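Local structure of putative polyphosphate kinase 2 family protein (Arthrobacter aurescens, 3RHF) at residues F65-F70 against L268-P273; K74-I79 against G133-F138; Q105-K110 against E126-A131; T180-M185 against Q259-A264. The protein probably acts as a polyphosphate kinase, transferring phosphoryl groups between inorganic polyphosphate and nucleotides. All blocks are in the same frame, centred on the assembly; numbering follows the deposited sequence.

Interaction 1: F65-F70 against L268-P273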
loop_
_atom_site.group_PDB
_atom_site.type_symbol
_atom_site.label_atom_id
_atom_site.label_comp_id
_atom_site.label_asym_id
_atom_site.label_seq_id
_atom_site.Cartn_x
_atom_site.Cartn_y
_atom_site.Cartn_z
ATOM N N PHE A 65 -10.045 -2.726 11.278
ATOM C CA PHE A 65 -8.845 -2.335 12.016
ATOM C C PHE A 65 -9.131 -1.829 13.433
ATOM O O PHE A 65 -8.505 -2.229 14.371
ATOM C CB PHE A 65 -8.130 -1.253 11.238
ATOM C CG PHE A 65 -6.769 -0.950 11.753
ATOM C CD1 PHE A 65 -5.700 -1.709 11.388
ATOM C CD2 PHE A 65 -6.580 0.056 12.640
ATOM C CE1 PHE A 65 -4.428 -1.438 11.895
ATOM C CE2 PHE A 65 -5.315 0.328 13.143
ATOM C CZ PHE A 65 -4.241 -0.410 12.760
ATOM N N ALA A 66 -10.096 -0.936 13.565
ATOM C CA ALA A 66 -10.422 -0.305 14.845
ATOM C C ALA A 66 -10.872 -1.390 15.774
ATOM O O ALA A 66 -10.457 -1.430 16.939
ATOM C CB ALA A 66 -11.505 0.735 14.683
ATOM N N GLU A 67 -11.708 -2.282 15.254
ATOM C CA GLU A 67 -12.204 -3.403 16.050
ATOM C C GLU A 67 -11.054 -4.282 16.483
ATOM O O GLU A 67 -10.981 -4.708 17.638
ATOM C CB GLU A 67 -13.212 -4.241 15.269
ATOM C CG GLU A 67 -14.510 -3.537 14.969
ATOM C CD GLU A 67 -15.717 -4.148 15.674
ATOM O OE1 GLU A 67 -15.633 -4.390 16.887
ATOM O OE2 GLU A 67 -16.765 -4.351 15.024
ATOM N N GLY A 68 -10.161 -4.580 15.558
ATOM C CA GLY A 68 -8.995 -5.372 15.913
ATOM C C GLY A 68 -8.154 -4.730 17.021
ATOM O O GLY A 68 -7.693 -5.411 17.912
ATOM N N LYS A 69 -7.974 -3.414 16.974
ATOM C CA LYS A 69 -7.192 -2.696 17.987
ATOM C C LYS A 69 -7.882 -2.824 19.346
ATOM O O LYS A 69 -7.270 -2.626 20.350
ATOM C CB LYS A 69 -6.945 -1.222 17.582
ATOM C CG LYS A 69 -6.406 -0.283 18.718
ATOM C CD LYS A 69 -5.720 1.116 18.281
ATOM C CE LYS A 69 -5.592 2.126 19.520
ATOM N NZ LYS A 69 -5.009 3.546 19.291
ATOM N N PHE A 70 -9.144 -3.197 19.370
ATOM C CA PHE A 70 -9.899 -3.263 20.612
ATOM C C PHE A 70 -10.212 -4.698 20.981
ATOM O O PHE A 70 -11.142 -4.950 21.725
ATOM C CB PHE A 70 -11.178 -2.394 20.508
ATOM C CG PHE A 70 -10.943 -0.961 20.919
ATOM C CD1 PHE A 70 -11.543 -0.435 22.073
ATOM C CD2 PHE A 70 -10.078 -0.154 20.193
ATOM C CE1 PHE A 70 -11.284 0.852 22.495
ATOM C CE2 PHE A 70 -9.797 1.145 20.630
ATOM C CZ PHE A 70 -10.407 1.639 21.799
ATOM N N LEU A 268 -19.434 -9.196 8.318
ATOM C CA LEU A 268 -18.793 -9.306 9.628
ATOM C C LEU A 268 -19.436 -8.470 10.742
ATOM O O LEU A 268 -19.037 -8.620 11.858
ATOM C CB LEU A 268 -17.324 -8.994 9.507
ATOM C CG LEU A 268 -16.553 -9.992 8.645
ATOM C CD1 LEU A 268 -15.152 -9.493 8.428
ATOM C CD2 LEU A 268 -16.550 -11.353 9.308
ATOM N N GLN A 269 -20.428 -7.626 10.438
ATOM C CA GLN A 269 -21.159 -6.836 11.438
ATOM C C GLN A 269 -20.194 -5.935 12.219
ATOM O O GLN A 269 -20.235 -5.864 13.436
ATOM C CB GLN A 269 -21.901 -7.716 12.443
ATOM C CG GLN A 269 -22.532 -9.029 11.945
ATOM C CD GLN A 269 -24.054 -9.048 12.105
ATOM O OE1 GLN A 269 -24.789 -8.613 11.212
ATOM N NE2 GLN A 269 -24.526 -9.544 13.245
ATOM N N LEU A 270 -19.330 -5.261 11.481
ATOM C CA LEU A 270 -18.351 -4.335 12.026
ATOM C C LEU A 270 -19.059 -3.005 12.374
ATOM O O LEU A 270 -19.942 -2.564 11.677
ATOM C CB LEU A 270 -17.196 -4.097 11.008
ATOM C CG LEU A 270 -16.445 -5.325 10.434
ATOM C CD1 LEU A 270 -15.332 -4.970 9.422
ATOM C CD2 LEU A 270 -15.865 -6.167 11.579
ATOM N N ASP A 271 -18.685 -2.432 13.504
ATOM C CA ASP A 271 -19.008 -1.075 13.825
ATOM C C ASP A 271 -17.846 -0.508 14.585
ATOM O O ASP A 271 -16.983 -1.228 15.036
ATOM C CB ASP A 271 -20.279 -0.943 14.693
ATOM C CG ASP A 271 -20.996 0.452 14.493
ATOM O OD1 ASP A 271 -20.449 1.360 13.786
ATOM O OD2 ASP A 271 -22.102 0.643 15.049
ATOM N N TRP A 272 -17.865 0.791 14.741
ATOM C CA TRP A 272 -16.850 1.501 15.463
ATOM C C TRP A 272 -16.896 1.154 16.923
ATOM O O TRP A 272 -17.971 1.117 17.524
ATOM C CB TRP A 272 -17.084 3.008 15.340
ATOM C CG TRP A 272 -17.122 3.480 13.927
ATOM C CD1 TRP A 272 -18.196 3.954 13.259
ATOM C CD2 TRP A 272 -16.020 3.532 13.019
ATOM N NE1 TRP A 272 -17.832 4.309 11.991
ATOM C CE2 TRP A 272 -16.498 4.071 11.826
ATOM C CE3 TRP A 272 -14.673 3.197 13.118
ATOM C CZ2 TRP A 272 -15.693 4.262 10.726
ATOM C CZ3 TRP A 272 -13.869 3.373 12.023
ATOM C CH2 TRP A 272 -14.379 3.899 10.839
ATOM N N PRO A 273 -15.723 0.944 17.512
ATOM C CA PRO A 273 -15.643 0.716 18.963
ATOM C C PRO A 273 -16.075 1.913 19.798
ATOM O O PRO A 273 -15.797 3.061 19.441
ATOM C CB PRO A 273 -14.156 0.415 19.211
ATOM C CG PRO A 273 -13.605 0.094 17.876
ATOM C CD PRO A 273 -14.416 0.854 16.863
#
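Pro273 makes the apolar part of this contact, its ring set against Ala66 and Phe70. Its CD atom lies 3.6 Å from Ala66 CB, and CG rests at the same distance from Ala66 O. Farther round the pyrrolidine, CB stands over one face of the Phe70 ring, 4.1 Å from the centroid and 20° off the normal, a CH-pi contact displaced toward the rim. Ala66 CB also approaches the edge of the Trp272 indole, 4.3 Å from CE3.

These residues mark where the chain, having left helix 250-266 through Gln269 with its positive phi, runs without regular structure past helix 43-69, at the periphery of a P-loop-type alpha/beta fold. The ring of Trp208 of the second subunit meets that of Trp272 with the planes nearly parallel, and it packs on Ala66, Phe70 and Pro273, which places the contact at the subunit boundary.

The polar part rests on Glu67. Its CG is anti to the carbonyl carbon (chi1 -67°), and the chain bends beyond it to bring OE2 to the loop backbone. Asp271 N donates to OE2 at 3.1 Å with an angle of 163°, coming from above the carboxylate plane. Were Glu67 replaced by an alanine, Asp271 N would probably lose this acceptor and the loop one of its ties to the helix. Within the loop, Trp272 N gives Asp271 OD1 a weak hydrogen bond of 2.8 Å.

Interaction 2: K74-I79 against G133-F138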
loop_
_atom_site.group_PDB
_atom_site.type_symbol
_atom_site.label_atom_id
_atom_site.label_comp_id
_atom_site.label_asym_id
_atom_site.label_seq_id
_atom_site.Cartn_x
_atom_site.Cartn_y
_atom_site.Cartn_z
ATOM N N LYS A 74 -11.535 -10.715 14.272
ATOM C CA LYS A 74 -11.846 -10.941 12.883
ATOM C C LYS A 74 -10.844 -10.274 11.971
ATOM O O LYS A 74 -10.267 -9.270 12.306
ATOM C CB LYS A 74 -13.251 -10.484 12.561
ATOM C CG LYS A 74 -14.372 -11.310 13.220
ATOM C CD LYS A 74 -15.726 -10.745 12.771
ATOM C CE LYS A 74 -16.898 -10.878 13.812
ATOM N NZ LYS A 74 -17.371 -9.542 14.367
ATOM N N ARG A 75 -10.628 -10.870 10.804
ATOM C CA ARG A 75 -9.695 -10.359 9.820
ATOM C C ARG A 75 -10.108 -10.919 8.474
ATOM O O ARG A 75 -11.039 -11.690 8.397
ATOM C CB ARG A 75 -8.295 -10.821 10.160
ATOM C CG ARG A 75 -8.156 -12.331 10.140
ATOM C CD ARG A 75 -7.011 -12.782 11.017
ATOM N NE ARG A 75 -7.484 -12.989 12.367
ATOM C CZ ARG A 75 -6.721 -13.244 13.408
ATOM N NH1 ARG A 75 -7.294 -13.425 14.575
ATOM N NH2 ARG A 75 -5.402 -13.308 13.297
ATOM N N LEU A 76 -9.407 -10.542 7.422
ATOM C CA LEU A 76 -9.799 -10.919 6.100
ATOM C C LEU A 76 -8.596 -11.230 5.244
ATOM O O LEU A 76 -7.547 -10.659 5.405
ATOM C CB LEU A 76 -10.646 -9.782 5.485
ATOM C CG LEU A 76 -11.501 -10.161 4.253
ATOM C CD1 LEU A 76 -12.889 -9.622 4.304
ATOM C CD2 LEU A 76 -10.857 -9.683 3.024
ATOM N N LEU A 77 -8.768 -12.153 4.312
ATOM C CA LEU A 77 -7.693 -12.625 3.431
ATOM C C LEU A 77 -8.264 -12.793 2.020
ATOM O O LEU A 77 -9.121 -13.669 1.771
ATOM C CB LEU A 77 -7.098 -13.961 3.928
ATOM C CG LEU A 77 -5.936 -14.588 3.096
ATOM C CD1 LEU A 77 -4.734 -13.624 2.941
ATOM C CD2 LEU A 77 -5.437 -15.955 3.572
ATOM N N LEU A 78 -7.776 -11.920 1.125
ATOM C CA LEU A 78 -8.052 -11.965 -0.271
ATOM C C LEU A 78 -6.944 -12.729 -0.957
ATOM O O LEU A 78 -5.764 -12.331 -0.860
ATOM C CB LEU A 78 -8.108 -10.559 -0.812
ATOM C CG LEU A 78 -8.380 -10.344 -2.311
ATOM C CD1 LEU A 78 -9.811 -10.809 -2.713
ATOM C CD2 LEU A 78 -8.188 -8.884 -2.663
ATOM N N ILE A 79 -7.324 -13.825 -1.636
ATOM C CA ILE A 79 -6.431 -14.611 -2.472
ATOM C C ILE A 79 -6.761 -14.411 -3.939
ATOM O O ILE A 79 -7.861 -14.774 -4.391
ATOM C CB ILE A 79 -6.500 -16.184 -2.180
ATOM C CG1 ILE A 79 -6.132 -16.490 -0.720
ATOM C CG2 ILE A 79 -5.548 -16.909 -3.064
ATOM C CD1 ILE A 79 -6.311 -17.907 -0.263
ATOM N N GLY A 133 -7.687 -7.870 12.826
ATOM C CA GLY A 133 -7.946 -6.540 12.353
ATOM C C GLY A 133 -7.300 -6.182 11.033
ATOM O O GLY A 133 -7.430 -5.036 10.586
HETATM N N MSE A 134 -6.607 -7.123 10.398
HETATM C CA MSE A 134 -5.913 -6.800 9.175
HETATM C C MSE A 134 -6.627 -7.352 7.954
HETATM O O MSE A 134 -7.399 -8.317 8.060
HETATM C CB MSE A 134 -4.500 -7.318 9.209
HETATM C CG MSE A 134 -3.642 -6.845 10.401
HETATM SE SE MSE A 134 -3.168 -4.950 10.282
HETATM C CE MSE A 134 -1.852 -4.948 8.838
ATOM N N VAL A 135 -6.415 -6.689 6.803
ATOM C CA VAL A 135 -6.805 -7.247 5.502
ATOM C C VAL A 135 -5.565 -7.764 4.863
ATOM O O VAL A 135 -4.634 -7.029 4.585
ATOM C CB VAL A 135 -7.436 -6.200 4.559
ATOM C CG1 VAL A 135 -7.634 -6.803 3.177
ATOM C CG2 VAL A 135 -8.803 -5.676 5.158
ATOM N N GLY A 136 -5.519 -9.044 4.653
ATOM C CA GLY A 136 -4.356 -9.638 3.992
ATOM C C GLY A 136 -4.639 -9.826 2.521
ATOM O O GLY A 136 -5.766 -10.248 2.134
ATOM N N VAL A 137 -3.650 -9.505 1.685
ATOM C CA VAL A 137 -3.783 -9.772 0.255
ATOM C C VAL A 137 -2.649 -10.644 -0.217
ATOM O O VAL A 137 -1.470 -10.291 -0.071
ATOM C CB VAL A 137 -3.884 -8.483 -0.575
ATOM C CG1 VAL A 137 -3.825 -8.833 -2.078
ATOM C CG2 VAL A 137 -5.159 -7.694 -0.207
ATOM N N PHE A 138 -3.038 -11.792 -0.782
ATOM C CA PHE A 138 -2.126 -12.741 -1.438
ATOM C C PHE A 138 -2.231 -12.631 -2.983
ATOM O O PHE A 138 -3.205 -13.112 -3.604
ATOM C CB PHE A 138 -2.445 -14.194 -1.039
ATOM C CG PHE A 138 -1.993 -14.617 0.363
ATOM C CD1 PHE A 138 -1.311 -13.767 1.228
ATOM C CD2 PHE A 138 -2.261 -15.914 0.792
ATOM C CE1 PHE A 138 -0.903 -14.209 2.530
ATOM C CE2 PHE A 138 -1.897 -16.350 2.073
ATOM C CZ PHE A 138 -1.215 -15.495 2.944
#
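The parallel beta sheet of a P-loop-type three-layer alpha/beta/alpha sandwich supplies this contact, in which Leu76 to Ile79 pair in register with Val135 to Phe138. The strand axes run 4.6 Å apart at 15°. Five backbone hydrogen bonds join the segments; the straightest has Gly136 N donating to Leu76 O at 2.7 Å and 178°. The first, from Gly133 N to Lys74 O, precedes the regular pairing.

Side chains alternate between the faces. On one, Leu78 CD2 lies alongside Val137 CG2 at 4.1 Å, both side chains pointing the same way. On the other, Leu77 has CG anti to the backbone N (chi1 -180°), which carries CD1 past Gly136, 3.6 Å from its O, and onto Phe138. CD1 sits above the centre of that ring, 3.7 Å from the centroid, while Ile79 CG1 approaches Phe138 CD2 at 4.2 Å. A serine in place of Phe138 would probably strip Leu77 CD1 of its aromatic cover and open a gap beside Ile79.

Leu76 and Leu78 face helix 250-266, Val135 packs on helix 43-69, and strand 179-187 continues the sheet beyond strand 75-82.

Interaction 3: Q105-K110 against E126-A131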
loop_
_atom_site.group_PDB
_atom_site.type_symbol
_atom_site.label_atom_id
_atom_site.label_comp_id
_atom_site.label_asym_id
_atom_site.label_seq_id
_atom_site.Cartn_x
_atom_site.Cartn_y
_atom_site.Cartn_z
ATOM N N GLN A 105 -1.816 -6.252 4.821
ATOM C CA GLN A 105 -0.557 -7.085 4.733
ATOM C C GLN A 105 -0.629 -7.729 3.356
ATOM O O GLN A 105 -1.406 -8.652 3.134
ATOM C CB GLN A 105 -0.370 -8.150 5.874
ATOM C CG GLN A 105 -0.860 -7.636 7.267
ATOM C CD GLN A 105 -0.537 -8.481 8.545
ATOM O OE1 GLN A 105 -1.434 -9.106 9.172
ATOM N NE2 GLN A 105 0.698 -8.409 8.975
ATOM N N LEU A 106 0.099 -7.148 2.412
ATOM C CA LEU A 106 0.196 -7.682 1.082
ATOM C C LEU A 106 1.440 -8.600 0.971
ATOM O O LEU A 106 2.527 -8.228 1.385
ATOM C CB LEU A 106 0.333 -6.543 0.096
ATOM C CG LEU A 106 0.819 -6.938 -1.286
ATOM C CD1 LEU A 106 -0.260 -7.872 -1.888
ATOM C CD2 LEU A 106 1.022 -5.649 -2.100
ATOM N N THR A 107 1.260 -9.788 0.404
ATOM C CA THR A 107 2.362 -10.612 -0.026
ATOM C C THR A 107 2.152 -11.049 -1.497
ATOM O O THR A 107 1.120 -11.594 -1.844
ATOM C CB THR A 107 2.504 -11.882 0.873
ATOM O OG1 THR A 107 2.658 -11.495 2.252
ATOM C CG2 THR A 107 3.718 -12.707 0.431
ATOM N N ALA A 108 3.134 -10.778 -2.342
ATOM C CA ALA A 108 3.236 -11.338 -3.692
ATOM C C ALA A 108 4.266 -12.471 -3.648
ATOM O O ALA A 108 5.496 -12.238 -3.670
ATOM C CB ALA A 108 3.675 -10.245 -4.682
ATOM N N PHE A 109 3.757 -13.690 -3.535
ATOM C CA PHE A 109 4.587 -14.897 -3.512
ATOM C C PHE A 109 5.331 -15.076 -4.833
ATOM O O PHE A 109 4.741 -15.070 -5.910
ATOM C CB PHE A 109 3.744 -16.134 -3.170
ATOM C CG PHE A 109 3.262 -16.161 -1.721
ATOM C CD1 PHE A 109 4.138 -16.470 -0.686
ATOM C CD2 PHE A 109 1.953 -15.832 -1.401
ATOM C CE1 PHE A 109 3.719 -16.476 0.640
ATOM C CE2 PHE A 109 1.526 -15.816 -0.094
ATOM C CZ PHE A 109 2.411 -16.150 0.939
ATOM N N LYS A 110 6.653 -15.171 -4.729
ATOM C CA LYS A 110 7.568 -15.302 -5.874
ATOM C C LYS A 110 7.989 -16.781 -5.893
ATOM O O LYS A 110 7.433 -17.563 -5.129
ATOM C CB LYS A 110 8.780 -14.376 -5.655
ATOM N N GLU A 126 1.675 -19.680 5.735
ATOM C CA GLU A 126 1.261 -19.484 7.127
ATOM C C GLU A 126 1.985 -18.322 7.775
ATOM O O GLU A 126 1.384 -17.616 8.575
ATOM C CB GLU A 126 1.523 -20.706 8.021
ATOM C CG GLU A 126 0.817 -21.997 7.574
ATOM C CD GLU A 126 0.022 -22.687 8.699
ATOM O OE1 GLU A 126 -0.656 -21.956 9.501
ATOM O OE2 GLU A 126 0.077 -23.948 8.749
ATOM N N LYS A 127 3.261 -18.135 7.455
ATOM C CA LYS A 127 3.944 -16.998 7.993
ATOM C C LYS A 127 3.226 -15.706 7.687
ATOM O O LYS A 127 3.319 -14.796 8.459
ATOM C CB LYS A 127 5.349 -16.862 7.450
ATOM C CG LYS A 127 6.179 -18.059 7.689
ATOM C CD LYS A 127 7.664 -17.702 7.932
ATOM C CE LYS A 127 8.335 -16.895 6.813
ATOM N NZ LYS A 127 9.829 -17.010 7.001
ATOM N N GLN A 128 2.558 -15.617 6.540
ATOM C CA GLN A 128 2.067 -14.331 6.042
ATOM C C GLN A 128 0.594 -14.087 6.259
ATOM O O GLN A 128 0.143 -13.083 5.863
ATOM C CB GLN A 128 2.355 -14.184 4.539
ATOM C CG GLN A 128 3.796 -14.489 4.179
ATOM C CD GLN A 128 4.780 -13.496 4.786
ATOM O OE1 GLN A 128 4.530 -12.286 4.804
ATOM N NE2 GLN A 128 5.918 -14.004 5.273
ATOM N N VAL A 129 -0.143 -14.988 6.905
ATOM C CA VAL A 129 -1.551 -14.806 7.123
ATOM C C VAL A 129 -1.839 -13.545 7.928
ATOM O O VAL A 129 -1.059 -13.156 8.769
ATOM C CB VAL A 129 -2.151 -16.036 7.793
ATOM C CG1 VAL A 129 -1.908 -17.246 6.946
ATOM C CG2 VAL A 129 -1.565 -16.273 9.229
ATOM N N PRO A 130 -2.951 -12.860 7.645
ATOM C CA PRO A 130 -3.080 -11.567 8.265
ATOM C C PRO A 130 -3.342 -11.679 9.788
ATOM O O PRO A 130 -3.871 -12.689 10.277
ATOM C CB PRO A 130 -4.236 -10.942 7.534
ATOM C CG PRO A 130 -5.102 -12.104 7.169
ATOM C CD PRO A 130 -4.163 -13.247 6.909
ATOM N N ALA A 131 -2.912 -10.660 10.516
ATOM C CA ALA A 131 -3.165 -10.599 11.940
ATOM C C ALA A 131 -4.607 -10.072 12.161
ATOM O O ALA A 131 -5.231 -9.535 11.231
ATOM C CB ALA A 131 -2.114 -9.659 12.617
HETATM O O HOH W 1 0.458 -10.938 3.545
#
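The Phe109 ring takes Thr107 CG2 over the centre of one face, 3.6 Å above its plane, while Gln128 CG comes in obliquely, 3.9 Å from Phe109 CZ. Phe109 and Gln128 slide past each other in opposite directions, with ring and amide planes 82° apart, so the aliphatic part of Gln128 does the touching and the amide does not stack. The Phe109 ring also meets Phe138 edge-to-face.

Thr107 crosses Gln128 at about a right angle. Its OG1 lies 3.3 Å from Gln128 OE1, a weak hydrogen bond at best, and binds a water at 2.6 Å. That water donates to Gln128 O at 3.2 Å and, weakly, to Gln105 O, so it bridges the strand and the loop.

At the other end Gln105 reaches out with an extended chain (chi2 -170°) to bring OE1 to the loop backbone. Ala131 N hydrogen-bonds Gln105 OE1 nearly along the C=O axis; the 2.5 Å separation is short and its exact value doubtful.

A type I turn from Glu126, the last residue of helix 123-126, to Val129 opens the loop into strand 135-139. That strand pairs in parallel with 104-108, an edge strand within this chain, while Val129 leans on helix 157-176.

Interaction 4: T180-M185 against Q259-A264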
loop_
_atom_site.group_PDB
_atom_site.type_symbol
_atom_site.label_atom_id
_atom_site.label_comp_id
_atom_site.label_asym_id
_atom_site.label_seq_id
_atom_site.Cartn_x
_atom_site.Cartn_y
_atom_site.Cartn_z
ATOM N N THR A 180 -11.960 -14.385 7.449
ATOM C CA THR A 180 -12.829 -14.628 6.305
ATOM C C THR A 180 -12.009 -14.684 5.023
ATOM O O THR A 180 -11.348 -13.696 4.653
ATOM C CB THR A 180 -13.906 -13.567 6.156
ATOM O OG1 THR A 180 -14.691 -13.527 7.360
ATOM C CG2 THR A 180 -14.824 -13.912 4.961
ATOM N N ILE A 181 -12.080 -15.816 4.316
ATOM C CA ILE A 181 -11.212 -16.019 3.149
ATOM C C ILE A 181 -11.971 -15.779 1.894
ATOM O O ILE A 181 -12.902 -16.496 1.601
ATOM C CB ILE A 181 -10.578 -17.463 3.090
ATOM C CG1 ILE A 181 -9.657 -17.686 4.292
ATOM C CG2 ILE A 181 -9.827 -17.717 1.711
ATOM C CD1 ILE A 181 -9.289 -19.179 4.534
ATOM N N VAL A 182 -11.541 -14.782 1.134
ATOM C CA VAL A 182 -12.125 -14.484 -0.179
ATOM C C VAL A 182 -11.203 -14.925 -1.319
ATOM O O VAL A 182 -10.179 -14.258 -1.568
ATOM C CB VAL A 182 -12.368 -13.003 -0.336
ATOM C CG1 VAL A 182 -12.717 -12.706 -1.753
ATOM C CG2 VAL A 182 -13.493 -12.548 0.598
ATOM N N LYS A 183 -11.559 -16.008 -2.023
ATOM C CA LYS A 183 -10.701 -16.549 -3.075
ATOM C C LYS A 183 -11.218 -16.139 -4.467
ATOM O O LYS A 183 -12.394 -16.322 -4.791
ATOM C CB LYS A 183 -10.595 -18.078 -2.983
ATOM C CG LYS A 183 -10.115 -18.590 -1.629
ATOM C CD LYS A 183 -9.612 -20.064 -1.657
ATOM C CE LYS A 183 -10.716 -21.126 -1.926
ATOM N NZ LYS A 183 -10.606 -22.395 -1.109
ATOM N N VAL A 184 -10.346 -15.558 -5.272
ATOM C CA VAL A 184 -10.739 -15.041 -6.563
ATOM C C VAL A 184 -9.807 -15.574 -7.633
ATOM O O VAL A 184 -8.559 -15.545 -7.507
ATOM C CB VAL A 184 -10.717 -13.505 -6.573
ATOM C CG1 VAL A 184 -10.574 -13.003 -7.974
ATOM C CG2 VAL A 184 -11.982 -12.972 -5.910
HETATM N N MSE A 185 -10.403 -16.091 -8.699
HETATM C CA MSE A 185 -9.612 -16.417 -9.902
HETATM C C MSE A 185 -10.030 -15.509 -11.027
HETATM O O MSE A 185 -11.194 -15.461 -11.413
HETATM C CB MSE A 185 -9.760 -17.862 -10.287
HETATM C CG MSE A 185 -8.754 -18.281 -11.395
HETATM SE SE MSE A 185 -9.688 -18.693 -13.096
HETATM C CE MSE A 185 -8.125 -19.357 -14.170
ATOM N N GLN A 259 -16.508 -5.769 -4.929
ATOM C CA GLN A 259 -17.827 -6.022 -4.306
ATOM C C GLN A 259 -17.756 -7.268 -3.481
ATOM O O GLN A 259 -18.406 -7.371 -2.456
ATOM C CB GLN A 259 -18.962 -6.108 -5.324
ATOM C CG GLN A 259 -20.361 -5.894 -4.744
ATOM C CD GLN A 259 -20.567 -4.507 -4.177
ATOM O OE1 GLN A 259 -20.337 -3.490 -4.834
ATOM N NE2 GLN A 259 -21.013 -4.453 -2.947
ATOM N N LEU A 260 -16.908 -8.198 -3.878
ATOM C CA LEU A 260 -16.693 -9.433 -3.090
ATOM C C LEU A 260 -16.125 -9.142 -1.715
ATOM O O LEU A 260 -16.589 -9.694 -0.705
ATOM C CB LEU A 260 -15.754 -10.381 -3.840
ATOM C CG LEU A 260 -16.400 -11.310 -4.873
ATOM C CD1 LEU A 260 -15.298 -12.066 -5.564
ATOM C CD2 LEU A 260 -17.430 -12.307 -4.288
ATOM N N LEU A 261 -15.104 -8.285 -1.720
ATOM C CA LEU A 261 -14.524 -7.725 -0.509
ATOM C C LEU A 261 -15.517 -7.031 0.370
ATOM O O LEU A 261 -15.553 -7.293 1.554
ATOM C CB LEU A 261 -13.474 -6.706 -0.869
ATOM C CG LEU A 261 -12.037 -7.031 -0.593
ATOM C CD1 LEU A 261 -11.693 -8.515 -0.818
ATOM C CD2 LEU A 261 -11.207 -6.152 -1.500
ATOM N N LEU A 262 -16.299 -6.119 -0.206
ATOM C CA LEU A 262 -17.287 -5.335 0.598
ATOM C C LEU A 262 -18.368 -6.220 1.204
ATOM O O LEU A 262 -18.783 -5.982 2.327
ATOM C CB LEU A 262 -17.964 -4.205 -0.209
ATOM C CG LEU A 262 -16.976 -3.146 -0.716
ATOM C CD1 LEU A 262 -17.508 -2.427 -1.983
ATOM C CD2 LEU A 262 -16.615 -2.120 0.341
ATOM N N ASP A 263 -18.841 -7.201 0.419
ATOM C CA ASP A 263 -19.898 -8.093 0.857
ATOM C C ASP A 263 -19.358 -9.030 1.966
ATOM O O ASP A 263 -20.061 -9.310 2.908
ATOM C CB ASP A 263 -20.434 -8.900 -0.321
ATOM C CG ASP A 263 -21.243 -8.040 -1.366
ATOM O OD1 ASP A 263 -21.473 -6.798 -1.209
ATOM O OD2 ASP A 263 -21.689 -8.663 -2.376
ATOM N N ALA A 264 -18.111 -9.491 1.843
ATOM C CA ALA A 264 -17.436 -10.279 2.893
ATOM C C ALA A 264 -17.280 -9.448 4.194
ATOM O O ALA A 264 -17.565 -9.931 5.282
ATOM C CB ALA A 264 -16.079 -10.769 2.410
#
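Val182 and Val184 of strand 179-187 pack against Leu260, Leu261 and Ala264 of helix 250-266, a helix-on-sheet layer of the P-loop-type alpha/beta/alpha sandwich. The strand and helix segments run nearly antiparallel, at 163°, with their axes 9.5 Å apart. No hydrogen bond crosses between them. Alternate strand residues Thr180, Val182 and Val184 point to the helix, whereas Ile181 and Lys183 point away: Ile181 packs on helix 157-176, and Lys183 makes a salt bridge to Glu171.

The tight part is two close methyl contacts, Val182 with Ala264 and Val184 with Leu260. Val182 has CG1 anti to its backbone N (chi1 170°), which leaves CG2 to meet Ala264 CB at 3.6 Å, consistent with a small residue at this close point. Val184 CG2 touches Leu260 CD1 at 3.5 Å, and the two side chains meet at a slant. Between these points the fit is slacker, since Val182 CG1 stands 4.4 Å from both Leu260 CB and Leu261 CD1. Leu78 and Leu76 of the neighbouring strand 75-82 add to the same apolar layer, touching Leu261 and Ala264 respectively.

The more open side is at Thr180, whose CG2 makes one contact, 4.2 Å to Ala264 CB. Both residues are partly exposed, and a triethylene glycol, probably from the crystallisation liquor, lies near Ala264. Polar groups of the helix turn away from the strand: Gln259 NE2 donates to Asp263 OD1 at 3.0 Å, the acceptor nearly in the Gln259 amide plane but itself approached from above the carboxylate plane.

How the interactions relate
Interactions 2 and 4 are buried, interaction 3 is partly so, and interaction 1 lies at the surface. Interactions 2, 3 and 4 draw on the same parallel sheet: Val137 N and O bond to Gln105 O and Thr107 N, while Leu77 O and Ile79 O receive Val182 N and Val184 N. In the core, backbone hydrogen bonds dominate interaction 2 and apolar packing interaction 4; interaction 3 adds side-chain oxygens and a water, while interaction 1 mixes proline packing with a carboxylate-to-amide bond. Interaction 1 reaches interactions 2 and 4 through Leu268, whose O accepts Lys74 NZ and whose CD2 packs on Thr180, and through Phe65 on Gly133 and Met134. Interactions 1 and 3 do not touch; both meet the second subunit.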